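PDB 1VJX: putative ferritin-like diiron-carboxylate protein TM1526 from Thermotoga maritima, which is of unknown function but belongs to the rubrerythrin family of ferritin-like proteins and may act as a metal-binding oxidoreductase. Local coordinates for residues Ile116-Tyr119 against Tyr120-Lys123. Residues are numbered along the deposited sequence; the frame is centred on the assembly and turned at random.
Sequences IILY and YELK
Ile116 and Tyr120 sit one turn apart on helix 101-125, and their side chains run alongside each other. The CG2 methyl of Ile116 meets the ring of Tyr120 at CE2, 3.7 Å away. With chi1 of Ile116 at -71°, CG1 swings away from the carbonyl carbon and CG2 is left on the Tyr120 side. Ile117 and Glu121 repeat the arrangement, with Ile117 CG2 3.9 Å from Glu121 OE2. A chi2 of 169° stretches the Glu121 chain and brings its carboxylate up to that methyl. Its OE1 passes 3.6 Å from Leu118 CA. OE2 accepts a hydrogen bond from the backbone N of Phe83, in the long connection that precedes this helix. Cutting Glu121 back to an alanine is likely to leave the Phe83 N-H without its acceptor and to lose the carboxylate contact with Ile117 CG2. Four backbone hydrogen bonds of 3.0 to 3.1 Å join the N atoms of Tyr120, Glu121, Leu122 and Lys123 to the O atoms of Ile116, Ile117, Leu118 and Tyr119. The tightly packed face carries Leu118, Tyr119 and Leu122, all buried. The looser face carries Ile117 and Tyr120, both exposed. Leu118 packs on Val21 and Leu25 of helix 15-36. The Tyr119 ring meets that of Phe62 on helix 43-68, while Tyr119 and Tyr120 both touch Ile139 of helix 129-156. This turn therefore packs against the other three long helices of a ferritin-like four-helix bundle.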
loop_
_atom_site.group_PDB
_atom_site.type_symbol
_atom_site.label_atom_id
_atom_site.label_comp_id
_atom_site.label_asym_id
_atom_site.label_seq_id
_atom_site.Cartn_x
_atom_site.Cartn_y
_atom_site.Cartn_z
ATOM N N ILE A 116 5.000 0.733 -3.005
ATOM C CA ILE A 116 6.114 1.528 -2.449
ATOM C C ILE A 116 6.656 2.555 -3.456
ATOM O O ILE A 116 6.877 3.723 -3.106
ATOM C CB ILE A 116 7.175 0.615 -1.845
ATOM C CG1 ILE A 116 6.594 0.020 -0.564
ATOM C CG2 ILE A 116 8.477 1.373 -1.518
ATOM C CD1 ILE A 116 7.414 -1.047 0.087
ATOM N N ILE A 117 6.818 2.119 -4.703
ATOM C CA ILE A 117 7.265 3.000 -5.771
ATOM C C ILE A 117 6.314 4.161 -5.867
ATOM O O ILE A 117 6.719 5.322 -5.963
ATOM C CB ILE A 117 7.346 2.264 -7.133
ATOM C CG1 ILE A 117 8.396 1.174 -7.081
ATOM C CG2 ILE A 117 7.666 3.238 -8.277
ATOM C CD1 ILE A 117 8.789 0.578 -8.398
ATOM N N LEU A 118 5.021 3.851 -5.808
ATOM C CA LEU A 118 4.008 4.892 -5.956
ATOM C C LEU A 118 4.028 5.900 -4.802
ATOM O O LEU A 118 3.832 7.110 -4.992
ATOM C CB LEU A 118 2.620 4.322 -6.118
ATOM C CG LEU A 118 1.615 5.522 -6.054
ATOM C CD1 LEU A 118 1.244 6.038 -7.435
ATOM C CD2 LEU A 118 0.448 5.191 -5.246
ATOM N N TYR A 119 4.168 5.423 -3.585
ATOM C CA TYR A 119 4.241 6.378 -2.491
ATOM C C TYR A 119 5.508 7.234 -2.572
ATOM O O TYR A 119 5.459 8.368 -2.134
ATOM C CB TYR A 119 4.185 5.710 -1.110
ATOM C CG TYR A 119 3.052 4.722 -0.927
ATOM C CD1 TYR A 119 1.769 5.012 -1.351
ATOM C CD2 TYR A 119 3.300 3.465 -0.334
ATOM C CE1 TYR A 119 0.734 4.100 -1.206
ATOM C CE2 TYR A 119 2.277 2.539 -0.202
ATOM C CZ TYR A 119 0.992 2.876 -0.632
ATOM O OH TYR A 119 -0.006 1.962 -0.494
ATOM N N TYR A 120 6.637 6.690 -3.064
ATOM C CA TYR A 120 7.801 7.510 -3.316
ATOM C C TYR A 120 7.463 8.614 -4.359
ATOM O O TYR A 120 7.807 9.768 -4.188
ATOM C CB TYR A 120 9.020 6.668 -3.748
ATOM C CG TYR A 120 9.868 6.112 -2.593
ATOM C CD1 TYR A 120 10.481 6.965 -1.671
ATOM C CD2 TYR A 120 10.088 4.738 -2.442
ATOM C CE1 TYR A 120 11.279 6.463 -0.604
ATOM C CE2 TYR A 120 10.908 4.218 -1.348
ATOM C CZ TYR A 120 11.480 5.095 -0.443
ATOM O OH TYR A 120 12.266 4.639 0.612
ATOM N N GLU A 121 6.729 8.244 -5.406
ATOM C CA GLU A 121 6.385 9.174 -6.470
ATOM C C GLU A 121 5.630 10.333 -5.917
ATOM O O GLU A 121 5.971 11.471 -6.219
ATOM C CB GLU A 121 5.630 8.468 -7.600
ATOM C CG GLU A 121 6.597 7.618 -8.440
ATOM C CD GLU A 121 5.928 6.666 -9.432
ATOM O OE1 GLU A 121 4.770 6.265 -9.203
ATOM O OE2 GLU A 121 6.572 6.319 -10.453
ATOM N N LEU A 122 4.647 10.016 -5.072
ATOM C CA LEU A 122 3.789 10.966 -4.374
ATOM C C LEU A 122 4.564 11.931 -3.484
ATOM O O LEU A 122 4.335 13.157 -3.504
ATOM C CB LEU A 122 2.788 10.214 -3.472
ATOM C CG LEU A 122 2.000 11.119 -2.490
ATOM C CD1 LEU A 122 1.204 12.205 -3.256
ATOM C CD2 LEU A 122 1.087 10.328 -1.549
ATOM N N LYS A 123 5.474 11.375 -2.703
ATOM C CA LYS A 123 6.320 12.169 -1.853
ATOM C C LYS A 123 7.133 13.217 -2.608
ATOM O O LYS A 123 7.211 14.385 -2.197
ATOM C CB LYS A 123 7.218 11.297 -1.025
ATOM C CG LYS A 123 7.877 12.094 0.095
ATOM C CD LYS A 123 8.601 11.254 1.203
ATOM C CE LYS A 123 9.809 10.537 0.647
ATOM N NZ LYS A 123 10.956 11.470 0.497
#